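Local coordinates for protein FucU (Bifidobacterium longum subsp. infantis, PDB 3MVK) that probably interconverts the anomers of L-fucose, and perhaps the pyranose and furanose forms of ribose, as a member of the RbsD/FucU family of sugar mutarotases, at residues L14-L17 and C18-G21; V27-D30 and G31-A35; D48-G51 and G52-L56; K57-L60 and T61-L65; D100-G103 and A104-G108. One frame throughout, in Å; residues are numbered along the deposited sequence. Where two conformers were deposited one is given.

Contact 1 of 5, residues L14-L17 and C18-G21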
loop_
_atom_site.group_PDB
_atom_site.type_symbol
_atom_site.label_atom_id
_atom_site.label_comp_id
_atom_site.label_asym_id
_atom_site.label_seq_id
_atom_site.Cartn_x
_atom_site.Cartn_y
_atom_site.Cartn_z
ATOM N N LEU G 14 16.583 15.081 -7.755
ATOM C CA LEU G 14 16.692 15.535 -9.138
ATOM C C LEU G 14 15.310 15.431 -9.772
ATOM O O LEU G 14 14.860 16.374 -10.444
ATOM C CB LEU G 14 17.736 14.715 -9.902
ATOM C CG LEU G 14 17.952 15.075 -11.368
ATOM C CD1 LEU G 14 18.318 16.557 -11.550
ATOM C CD2 LEU G 14 19.026 14.161 -11.940
ATOM N N LYS G 15 14.629 14.316 -9.508
ATOM C CA LYS G 15 13.253 14.122 -9.987
ATOM C C LYS G 15 12.330 15.245 -9.498
ATOM O O LYS G 15 11.560 15.826 -10.275
ATOM C CB LYS G 15 12.705 12.768 -9.546
ATOM C CG LYS G 15 11.271 12.547 -9.999
ATOM C CD LYS G 15 10.831 11.097 -9.743
ATOM C CE LYS G 15 9.440 10.803 -10.311
ATOM N NZ LYS G 15 8.323 11.400 -9.518
ATOM N N VAL G 16 12.429 15.545 -8.206
ATOM C CA VAL G 16 11.616 16.611 -7.593
ATOM C C VAL G 16 11.874 17.952 -8.290
ATOM O O VAL G 16 10.925 18.639 -8.656
ATOM C CB VAL G 16 11.897 16.718 -6.073
ATOM C CG1 VAL G 16 11.415 18.062 -5.513
ATOM C CG2 VAL G 16 11.234 15.563 -5.339
ATOM N N LEU G 17 13.144 18.311 -8.469
ATOM C CA LEU G 17 13.505 19.608 -9.052
ATOM C C LEU G 17 12.976 19.729 -10.480
ATOM O O LEU G 17 12.508 20.805 -10.892
ATOM C CB LEU G 17 15.024 19.824 -9.017
ATOM C CG LEU G 17 15.594 19.941 -7.593
ATOM C CD1 LEU G 17 17.117 19.871 -7.622
ATOM C CD2 LEU G 17 15.125 21.252 -6.902
ATOM N N CYS G 18 13.008 18.616 -11.202
ATOM C CA CYS G 18 12.533 18.606 -12.584
ATOM C C CYS G 18 11.017 18.701 -12.676
ATOM O O CYS G 18 10.476 19.387 -13.561
ATOM C CB CYS G 18 13.047 17.371 -13.310
ATOM S SG CYS G 18 14.806 17.489 -13.620
ATOM N N GLU G 19 10.317 18.027 -11.782
ATOM C CA GLU G 19 8.875 18.038 -11.901
ATOM C C GLU G 19 8.182 19.237 -11.253
ATOM O O GLU G 19 6.994 19.468 -11.503
ATOM C CB GLU G 19 8.291 16.716 -11.429
ATOM C CG GLU G 19 8.297 16.575 -9.936
ATOM C CD GLU G 19 8.216 15.117 -9.442
ATOM O OE1 GLU G 19 8.088 14.142 -10.208
ATOM O OE2 GLU G 19 8.284 14.951 -8.228
HETATM N N MSE G 20 8.908 20.004 -10.439
HETATM C CA MSE G 20 8.372 21.296 -10.005
HETATM C C MSE G 20 8.210 22.230 -11.189
HETATM O O MSE G 20 9.003 22.191 -12.147
HETATM C CB MSE G 20 9.311 21.915 -8.954
HETATM C CG MSE G 20 9.224 21.165 -7.661
HETATM SE SE MSE G 20 10.539 21.766 -6.318
HETATM C CE MSE G 20 9.840 23.587 -5.901
ATOM N N GLY G 21 7.175 23.060 -11.113
ATOM C CA GLY G 21 6.878 24.033 -12.160
ATOM C C GLY G 21 6.796 25.439 -11.581
ATOM O O GLY G 21 7.081 25.674 -10.394
HETATM O O HOH W 1 8.628 12.682 -6.914
#
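Lys15 and Glu19, one turn apart at the C-terminal end of helix 11-19, form an ion pair in which Lys15 NZ sits 2.8 Å from Glu19 OE1, on the syn lone pair of that oxygen. The lysine runs extended as far as CE and bends only at its last torsion (chi4 -74°), which turns NZ in toward OE1, nearly level with the carboxylate plane. Glu19 places CG between its backbone N and carbonyl carbon (chi1 75°), folding the chain back over the preceding turn until CG lies 3.4 Å from Lys15 O. A water closes the ring: it accepts from Lys15 NZ at 2.9 Å and donates to Glu19 OE2 at 2.6 Å. OE2 is also hydrogen-bonded to the hydroxyl of Tyr123.

The close packing is on the inner side. Val16 CG1 meets the selenium of selenomethionine Met20 at 3.9 Å, and Met20, like Leu17, continues onto Leu26 of strand 25-29 and onto Phe63. Met20 N still donates to Val16 O (3.0 Å), although Met20 is the first residue to leave helical angles. Beyond it Lys141 donates to the carbonyl oxygens of Leu17 and Met20. The Leu14 and Cys18 side is looser: Cys18 is exposed and was modelled in two conformers, so its contact with Leu14 CD1 is doubtful, and this surface faces Leu14 and Cys18 of a second subunit.

With an ammonium group, a phenol and a water around it, the buried carboxylate of Glu19 would probably keep its negative charge and hold a fixed rotation at the end of the helix.

Contact 2 of 5, residues V27-D30 and G31-A35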
loop_
_atom_site.group_PDB
_atom_site.type_symbol
_atom_site.label_atom_id
_atom_site.label_comp_id
_atom_site.label_asym_id
_atom_site.label_seq_id
_atom_site.Cartn_x
_atom_site.Cartn_y
_atom_site.Cartn_z
ATOM N N VAL G 27 11.576 23.912 0.534
ATOM C CA VAL G 27 12.164 24.476 1.732
ATOM C C VAL G 27 13.520 23.821 1.967
ATOM O O VAL G 27 13.622 22.591 1.996
ATOM C CB VAL G 27 11.297 24.179 2.968
ATOM C CG1 VAL G 27 11.940 24.756 4.241
ATOM C CG2 VAL G 27 9.881 24.743 2.813
ATOM N N ILE G 28 14.559 24.637 2.123
ATOM C CA ILE G 28 15.824 24.126 2.670
ATOM C C ILE G 28 15.703 24.305 4.170
ATOM O O ILE G 28 15.682 25.445 4.660
ATOM C CB ILE G 28 17.052 24.905 2.118
ATOM C CG1 ILE G 28 17.062 24.846 0.587
ATOM C CG2 ILE G 28 18.359 24.346 2.739
ATOM C CD1 ILE G 28 18.129 25.681 -0.059
ATOM N N ALA G 29 15.591 23.194 4.885
ATOM C CA ALA G 29 15.318 23.205 6.326
ATOM C C ALA G 29 16.643 23.092 7.052
ATOM O O ALA G 29 17.449 22.212 6.745
ATOM C CB ALA G 29 14.390 22.031 6.691
ATOM N N ASP G 30 16.871 23.976 8.025
ATOM C CA ASP G 30 18.063 23.841 8.861
ATOM C C ASP G 30 17.944 22.637 9.820
ATOM O O ASP G 30 16.900 21.972 9.883
ATOM C CB ASP G 30 18.416 25.190 9.562
ATOM C CG ASP G 30 17.413 25.614 10.653
ATOM O OD1 ASP G 30 16.734 24.762 11.286
ATOM O OD2 ASP G 30 17.355 26.844 10.915
ATOM N N GLY G 31 19.033 22.325 10.516
ATOM C CA GLY G 31 19.115 21.136 11.357
ATOM C C GLY G 31 18.104 21.121 12.494
ATOM O O GLY G 31 17.705 20.049 12.973
ATOM N N ASN G 32 17.682 22.306 12.916
ATOM C CA ASN G 32 16.726 22.408 14.003
ATOM C C ASN G 32 15.269 22.398 13.563
ATOM O O ASN G 32 14.376 22.359 14.379
ATOM C CB ASN G 32 16.994 23.672 14.812
ATOM C CG ASN G 32 18.088 23.470 15.828
ATOM O OD1 ASN G 32 19.200 23.971 15.671
ATOM N ND2 ASN G 32 17.792 22.703 16.856
ATOM N N PHE G 33 15.032 22.470 12.257
ATOM C CA PHE G 33 13.682 22.605 11.745
ATOM C C PHE G 33 12.937 21.283 11.878
ATOM O O PHE G 33 13.515 20.215 11.706
ATOM C CB PHE G 33 13.774 22.988 10.273
ATOM C CG PHE G 33 12.486 23.461 9.662
ATOM C CD1 PHE G 33 12.060 24.770 9.851
ATOM C CD2 PHE G 33 11.722 22.603 8.844
ATOM C CE1 PHE G 33 10.882 25.251 9.239
ATOM C CE2 PHE G 33 10.545 23.075 8.229
ATOM C CZ PHE G 33 10.138 24.383 8.425
ATOM N N PRO G 34 11.631 21.357 12.156
ATOM C CA PRO G 34 10.794 20.151 12.223
ATOM C C PRO G 34 10.429 19.687 10.807
ATOM O O PRO G 34 9.285 19.829 10.370
ATOM C CB PRO G 34 9.568 20.626 13.018
ATOM C CG PRO G 34 9.501 22.101 12.770
ATOM C CD PRO G 34 10.921 22.574 12.603
ATOM N N ALA G 35 11.413 19.106 10.099
ATOM C CA ALA G 35 11.257 18.887 8.651
ATOM C C ALA G 35 10.199 17.814 8.356
ATOM O O ALA G 35 9.415 17.940 7.398
ATOM C CB ALA G 35 12.581 18.490 8.031
#
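Phe33 and Asp30 close a type I turn after strand 25-29: Phe33 N donates to Asp30 O at 3.1 Å, nearly straight at the hydrogen (160°) but reaching the oxygen from above the carbonyl plane. Asp30 adds its side chain to the same turn. Its CG stands between the backbone N and the carbonyl carbon (chi1 69°), which brings OD1 over the turn, where Asn32 N makes a weak bond to it at 3.1 Å. Beside the turn, Ala29 CB touches Phe33 CD2 obliquely at 3.5 Å, and Ala35 CB reaches the same methyl at 4.2 Å. Pro34 CD lies 3.4 Å above one face of the phenyl ring, displaced toward its rim.

Further out, Phe33 rests on Phe115 and Ala119 of helix 112-119, and the backbone N of Ala135 holds Asp30 OD2. Replacing Asp30 by an alanine is likely to leave Ala135 N without its acceptor and the turn without its weak second tie at Asn32.

Asn32 makes backbone hydrogen bonds to a neighbouring subunit, and Asp30 OD1 is hydrogen-bonded to a glycerol, probably from the crystallisation liquor. A carboxylate so oriented, with one oxygen turned to a polyol, is consistent with a sugar-binding pocket.

Contact 3 of 5, residues D48-G51 and G52-L56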
loop_
_atom_site.group_PDB
_atom_site.type_symbol
_atom_site.label_atom_id
_atom_site.label_comp_id
_atom_site.label_asym_id
_atom_site.label_seq_id
_atom_site.Cartn_x
_atom_site.Cartn_y
_atom_site.Cartn_z
ATOM N N ASP G 48 21.209 15.237 5.689
ATOM C CA ASP G 48 21.664 15.507 7.055
ATOM C C ASP G 48 23.129 15.862 7.137
ATOM O O ASP G 48 23.533 16.592 8.039
ATOM C CB ASP G 48 21.353 14.328 7.978
ATOM C CG ASP G 48 19.857 14.147 8.201
ATOM O OD1 ASP G 48 19.165 13.692 7.274
ATOM O OD2 ASP G 48 19.380 14.465 9.303
ATOM N N GLY G 49 23.925 15.360 6.201
ATOM C CA GLY G 49 25.351 15.662 6.250
ATOM C C GLY G 49 25.774 16.953 5.572
ATOM O O GLY G 49 26.972 17.210 5.466
ATOM N N HIS G 50 24.811 17.764 5.113
ATOM C CA HIS G 50 25.121 18.954 4.306
ATOM C C HIS G 50 24.605 20.242 4.915
ATOM O O HIS G 50 23.558 20.261 5.573
ATOM C CB HIS G 50 24.590 18.827 2.870
ATOM C CG HIS G 50 25.105 17.620 2.150
ATOM N ND1 HIS G 50 26.430 17.468 1.798
ATOM C CD2 HIS G 50 24.469 16.502 1.717
ATOM C CE1 HIS G 50 26.591 16.305 1.184
ATOM N NE2 HIS G 50 25.417 15.702 1.120
ATOM N N GLY G 51 25.362 21.308 4.705
ATOM C CA GLY G 51 24.967 22.619 5.191
ATOM C C GLY G 51 24.009 23.337 4.256
ATOM O O GLY G 51 23.788 22.911 3.118
ATOM N N GLY G 52 23.434 24.441 4.736
ATOM C CA GLY G 52 22.468 25.222 3.928
ATOM C C GLY G 52 23.084 25.843 2.684
ATOM O O GLY G 52 22.492 25.814 1.592
ATOM N N GLY G 53 24.286 26.400 2.829
ATOM C CA GLY G 53 24.975 27.036 1.683
ATOM C C GLY G 53 25.317 26.053 0.584
ATOM O O GLY G 53 25.084 26.326 -0.584
ATOM N N GLU G 54 25.829 24.883 0.938
ATOM C CA GLU G 54 26.198 23.943 -0.114
ATOM C C GLU G 54 24.969 23.397 -0.825
ATOM O O GLU G 54 24.993 23.196 -2.050
ATOM C CB GLU G 54 27.119 22.826 0.368
ATOM C CG GLU G 54 26.587 21.994 1.471
ATOM C CD GLU G 54 27.645 21.037 2.032
ATOM O OE1 GLU G 54 27.778 20.956 3.280
ATOM O OE2 GLU G 54 28.366 20.405 1.222
ATOM N N ILE G 55 23.883 23.200 -0.071
ATOM C CA ILE G 55 22.621 22.798 -0.688
ATOM C C ILE G 55 22.078 23.889 -1.613
ATOM O O ILE G 55 21.688 23.609 -2.745
ATOM C CB ILE G 55 21.575 22.391 0.361
ATOM C CG1 ILE G 55 22.037 21.120 1.061
ATOM C CG2 ILE G 55 20.210 22.143 -0.296
ATOM C CD1 ILE G 55 21.227 20.762 2.258
ATOM N N LEU G 56 22.041 25.129 -1.135
ATOM C CA LEU G 56 21.541 26.218 -1.977
ATOM C C LEU G 56 22.372 26.344 -3.232
ATOM O O LEU G 56 21.829 26.505 -4.325
ATOM C CB LEU G 56 21.557 27.542 -1.215
ATOM C CG LEU G 56 21.031 28.740 -1.998
ATOM C CD1 LEU G 56 19.544 28.586 -2.451
ATOM C CD2 LEU G 56 21.200 30.012 -1.152
#
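Gly51 and Glu54 make the main polar contact at the start of helix 52-60. Gly51 N donates to Glu54 OE1 at 2.8 Å and in a straight line (178°), meeting the oxygen on its anti side and somewhat out of the carboxylate plane. Gly51 is the N-cap and Glu54 lies three residues on, so this is the side-chain-to-backbone half of a capping box; glycine has no side chain to complete the reciprocal half. The first torsion of Glu54 (chi1 58°) turns its chain back toward the N-terminus of the helix, and the extension beyond CG carries OE1 to the amide. A second bond, Ile55 N to Gly51 O at 3.2 Å, starts the helical pattern, while Glu130 takes Gly52 N.

The other group of contacts is made by the side chains of His50, Glu54 and Ile55. The His50 ring and the Glu54 carboxylate stand with their planes 77° apart, ND1 lying 3.6 Å from Glu54 OE2. Ile55 sends CG1 back over the N-cap, to 3.2 Å from Gly51 O and into van der Waals contact with His50 CB at 3.9 Å; its CD1 is also 3.9 Å from His50 CB. Cutting Ile55 back to an alanine is likely to open a gap beside His50 CB and leave that side chain less firmly held.

Around this turn, the His50 ring stacks on His50 of a neighbouring subunit and the backbone of His50 bonds to Gly129. Deeper in the chain, Ile55 and Leu56 pack on Ile28 of strand 25-29, and Leu56 also reaches strand 137-140 and Tyr92 and Leu95 of helix 88-97.

Contact 4 of 5, residues K57-L60 and T61-L65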
loop_
_atom_site.group_PDB
_atom_site.type_symbol
_atom_site.label_atom_id
_atom_site.label_comp_id
_atom_site.label_asym_id
_atom_site.label_seq_id
_atom_site.Cartn_x
_atom_site.Cartn_y
_atom_site.Cartn_z
ATOM N N LYS G 57 23.687 26.286 -3.080
ATOM C CA LYS G 57 24.572 26.445 -4.233
ATOM C C LYS G 57 24.273 25.377 -5.294
ATOM O O LYS G 57 24.217 25.683 -6.490
ATOM C CB LYS G 57 26.032 26.368 -3.810
ATOM C CG LYS G 57 27.025 26.620 -4.938
ATOM C CD LYS G 57 28.443 26.277 -4.449
ATOM C CE LYS G 57 29.442 26.364 -5.585
ATOM N NZ LYS G 57 29.610 27.772 -6.046
ATOM N N ALA G 58 24.064 24.135 -4.857
ATOM C CA ALA G 58 23.771 23.046 -5.759
ATOM C C ALA G 58 22.413 23.232 -6.447
ATOM O O ALA G 58 22.288 23.058 -7.667
ATOM C CB ALA G 58 23.843 21.711 -5.009
ATOM N N ILE G 59 21.403 23.597 -5.667
ATOM C CA ILE G 59 20.042 23.764 -6.188
ATOM C C ILE G 59 19.994 24.864 -7.252
ATOM O O ILE G 59 19.384 24.687 -8.292
ATOM C CB ILE G 59 19.029 24.047 -5.066
ATOM C CG1 ILE G 59 18.775 22.761 -4.282
ATOM C CG2 ILE G 59 17.700 24.604 -5.642
ATOM C CD1 ILE G 59 17.975 22.983 -3.013
ATOM N N LEU G 60 20.650 25.985 -6.989
ATOM C CA LEU G 60 20.596 27.120 -7.899
ATOM C C LEU G 60 21.222 26.825 -9.265
ATOM O O LEU G 60 20.866 27.479 -10.251
ATOM C CB LEU G 60 21.214 28.372 -7.271
ATOM C CG LEU G 60 20.478 28.948 -6.055
ATOM C CD1 LEU G 60 21.294 30.089 -5.504
ATOM C CD2 LEU G 60 19.057 29.392 -6.382
ATOM N N THR G 61 22.106 25.828 -9.342
ATOM C CA THR G 61 22.636 25.431 -10.651
ATOM C C THR G 61 21.557 24.831 -11.570
ATOM O O THR G 61 21.700 24.843 -12.798
ATOM C CB THR G 61 23.836 24.476 -10.540
ATOM O OG1 THR G 61 23.377 23.194 -10.118
ATOM C CG2 THR G 61 24.875 25.004 -9.567
ATOM N N VAL G 62 20.472 24.317 -10.990
ATOM C CA VAL G 62 19.424 23.682 -11.788
ATOM C C VAL G 62 18.018 24.273 -11.633
ATOM O O VAL G 62 17.083 23.862 -12.323
ATOM C CB VAL G 62 19.383 22.149 -11.558
ATOM C CG1 VAL G 62 20.674 21.508 -12.030
ATOM C CG2 VAL G 62 19.106 21.818 -10.096
ATOM N N PHE G 63 17.877 25.266 -10.764
ATOM C CA PHE G 63 16.566 25.721 -10.309
ATOM C C PHE G 63 16.507 27.228 -10.479
ATOM O O PHE G 63 17.177 27.969 -9.741
ATOM C CB PHE G 63 16.414 25.340 -8.834
ATOM C CG PHE G 63 15.071 25.655 -8.204
ATOM C CD1 PHE G 63 14.105 24.651 -8.063
ATOM C CD2 PHE G 63 14.817 26.900 -7.650
ATOM C CE1 PHE G 63 12.868 24.904 -7.418
ATOM C CE2 PHE G 63 13.592 27.174 -7.011
ATOM C CZ PHE G 63 12.616 26.172 -6.887
ATOM N N PRO G 64 15.728 27.694 -11.464
ATOM C CA PRO G 64 15.567 29.131 -11.656
ATOM C C PRO G 64 14.670 29.748 -10.585
ATOM O O PRO G 64 13.608 29.196 -10.241
ATOM C CB PRO G 64 14.909 29.229 -13.050
ATOM C CG PRO G 64 14.127 27.978 -13.163
ATOM C CD PRO G 64 14.878 26.906 -12.382
ATOM N N LEU G 65 15.109 30.879 -10.038
ATOM C CA LEU G 65 14.290 31.590 -9.062
ATOM C C LEU G 65 13.261 32.442 -9.773
ATOM O O LEU G 65 13.598 33.138 -10.743
ATOM C CB LEU G 65 15.158 32.488 -8.181
ATOM C CG LEU G 65 16.023 31.778 -7.143
ATOM C CD1 LEU G 65 16.922 32.796 -6.467
ATOM C CD2 LEU G 65 15.143 31.045 -6.119
HETATM O O HOH W 2 19.155 29.732 -10.110
#
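Ile59 lays its CG2 methyl against Phe63 CB at 3.5 Å, the two side chains running side by side and pointing the same way. Phe63 holds its CG opposite the backbone N (chi1 -176°), which leaves the ring beside the isoleucine, with Ile59 CG2 oblique to it, 3.8 Å from Phe63 CG. A second apolar pair spans a wider turn: Leu60 CD2 meets Leu65 CG at 3.9 Å, the chains crossing at a slant.

The polar contacts gather where helix 52-60 gives way to the segment leading to strand 73-76. Ala58 O is gripped twice by Thr61, from its backbone N at 3.2 Å and from its hydroxyl OG1 at 2.7 Å. The two donors approach differently: the amide lies well above the carbonyl plane, whereas the hydroxyl is tilted only 16° from it. Thr61 CG2 meanwhile rests by Lys57 O. Val62 N donates to Ile59 O at 2.9 Å, three residues back and again from above the carbonyl plane, a tighter spacing than that of an alpha helix. A water donates to both Leu60 O and Phe63 O, joining the last turn to the departing chain.

On the inner side Ile59, Phe63 and Leu65 all lie on Leu139 of strand 137-140, while Leu17 of helix 11-19 covers Val62 and Phe63.

Contact 5 of 5, residues D100-G103 and A104-G108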
loop_
_atom_site.group_PDB
_atom_site.type_symbol
_atom_site.label_atom_id
_atom_site.label_comp_id
_atom_site.label_asym_id
_atom_site.label_seq_id
_atom_site.Cartn_x
_atom_site.Cartn_y
_atom_site.Cartn_z
ATOM N N ASP G 100 21.116 35.559 -9.928
ATOM C CA ASP G 100 20.010 36.486 -10.064
ATOM C C ASP G 100 20.468 37.851 -9.565
ATOM O O ASP G 100 20.837 37.994 -8.393
ATOM C CB ASP G 100 18.809 35.968 -9.267
ATOM C CG ASP G 100 17.531 36.722 -9.570
ATOM O OD1 ASP G 100 17.496 37.959 -9.382
ATOM O OD2 ASP G 100 16.547 36.078 -9.997
ATOM N N GLU G 101 20.439 38.849 -10.459
ATOM C CA GLU G 101 20.958 40.199 -10.152
ATOM C C GLU G 101 20.335 40.837 -8.909
ATOM O O GLU G 101 20.926 41.743 -8.304
ATOM C CB GLU G 101 20.764 41.144 -11.350
ATOM N N ARG G 102 19.143 40.386 -8.538
ATOM C CA ARG G 102 18.453 40.951 -7.378
ATOM C C ARG G 102 19.207 40.687 -6.083
ATOM O O ARG G 102 19.136 41.483 -5.153
ATOM C CB ARG G 102 17.037 40.420 -7.285
ATOM C CG ARG G 102 16.139 40.952 -8.392
ATOM C CD ARG G 102 14.789 40.287 -8.337
ATOM N NE ARG G 102 14.875 38.865 -8.677
ATOM C CZ ARG G 102 13.824 38.057 -8.745
ATOM N NH1 ARG G 102 12.623 38.542 -8.481
ATOM N NH2 ARG G 102 13.977 36.780 -9.081
ATOM N N GLY G 103 19.931 39.573 -6.041
ATOM C CA GLY G 103 20.770 39.224 -4.895
ATOM C C GLY G 103 19.968 39.223 -3.601
ATOM O O GLY G 103 18.873 38.647 -3.534
ATOM N N ALA G 104 20.491 39.897 -2.575
ATOM C CA ALA G 104 19.768 40.053 -1.310
ATOM C C ALA G 104 18.336 40.610 -1.445
ATOM O O ALA G 104 17.469 40.330 -0.608
ATOM C CB ALA G 104 20.586 40.922 -0.351
ATOM N N ASP G 105 18.096 41.428 -2.468
ATOM C CA ASP G 105 16.759 42.007 -2.679
ATOM C C ASP G 105 15.714 40.951 -3.079
ATOM O O ASP G 105 14.505 41.198 -3.016
ATOM C CB ASP G 105 16.816 43.145 -3.706
ATOM C CG ASP G 105 17.680 44.309 -3.228
ATOM O OD1 ASP G 105 17.609 44.628 -2.030
ATOM O OD2 ASP G 105 18.436 44.889 -4.033
ATOM N N ALA G 106 16.189 39.766 -3.444
ATOM C CA ALA G 106 15.294 38.663 -3.812
ATOM C C ALA G 106 14.845 37.881 -2.576
ATOM O O ALA G 106 14.060 36.929 -2.694
ATOM C CB ALA G 106 15.977 37.734 -4.799
ATOM N N ILE G 107 15.331 38.283 -1.398
ATOM C CA ILE G 107 15.055 37.539 -0.170
ATOM C C ILE G 107 14.107 38.306 0.748
ATOM O O ILE G 107 14.418 39.414 1.190
ATOM C CB ILE G 107 16.365 37.189 0.598
ATOM C CG1 ILE G 107 17.382 36.517 -0.336
ATOM C CG2 ILE G 107 16.043 36.296 1.796
ATOM C CD1 ILE G 107 18.727 36.220 0.297
ATOM N N GLY G 108 12.939 37.721 1.005
ATOM C CA GLY G 108 11.982 38.253 1.962
ATOM C C GLY G 108 12.044 37.470 3.251
ATOM O O GLY G 108 12.950 36.663 3.456
HETATM O O HOH W 3 20.426 43.840 -6.066
#
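Ala106 CB lies over one face of the Arg102 guanidinium, 4.1 Å above its plane and displaced toward the rim, while the carboxylate of Asp100 occupies the edge of the group with its CG in the plane. The arginine is gripped side-on: NE donates to Asp100 OD1 at 2.9 Å and NH2 to Asp100 OD2 at 2.8 Å, both bonds nearly straight and close to the guanidinium plane. The carboxylate is turned so that both nitrogens come onto its syn sides from somewhat out of its own plane. A bend at chi3 (-68°) brings the head of Arg102 back beside Asp100. The other nitrogen, NH1, bonds to Val69 O, and NH2 also reaches Asp66 O.

Asp100 OD1 takes a second donor on its anti lone pair, Arg102 N at 3.1 Å, which makes an Asx turn inside the type I turn from Asp100 to Gly103. Gly103 then adopts a positive phi (55°), a conformation that favours glycine, and redirects the chain into a short 3-10 segment ahead of strand 107-110, an outermost strand of the sheet in this chain.

The 3-10 segment is tied by Asp105 N to Arg102 O and by Ala106 N to Gly103 O, each 2.9 Å, both donors lying above the carbonyl planes. Arg102 CB touches Ala106 CB at 3.8 Å, the same methyl that lies over the guanidinium. On the exposed side a water lies 2.8 Å from Arg102 O, near the carboxylate of Asp105; the carbonyl of Asp105 receives Lys71 NZ, and Ile107 turns onto Ala93 and Ile96 of helix 88-97.

The contacts follow one another in series along the chain. Contacts 3 and 4 lie at the two ends of helix 52-60, their centres about 13 Å apart. Ile28 of contact 2, on strand 25-29, packs on that helix at Ile55, Leu56 and Ile59, and so touches both. Contact 1, at the end of helix 11-19, meets contact 4 where Leu17 and Met20 pack on Val62 and Phe63. Contact 5 touches contact 4, where Leu65 O packs by Arg102 and Asp100, but lies about 21 Å, centre to centre, from contact 2, across the chain's centre, though both reach the same mixed sheet. Helix and loop ends pack round that sheet, while contacts 1, 2 and 3 touch neighbouring subunits.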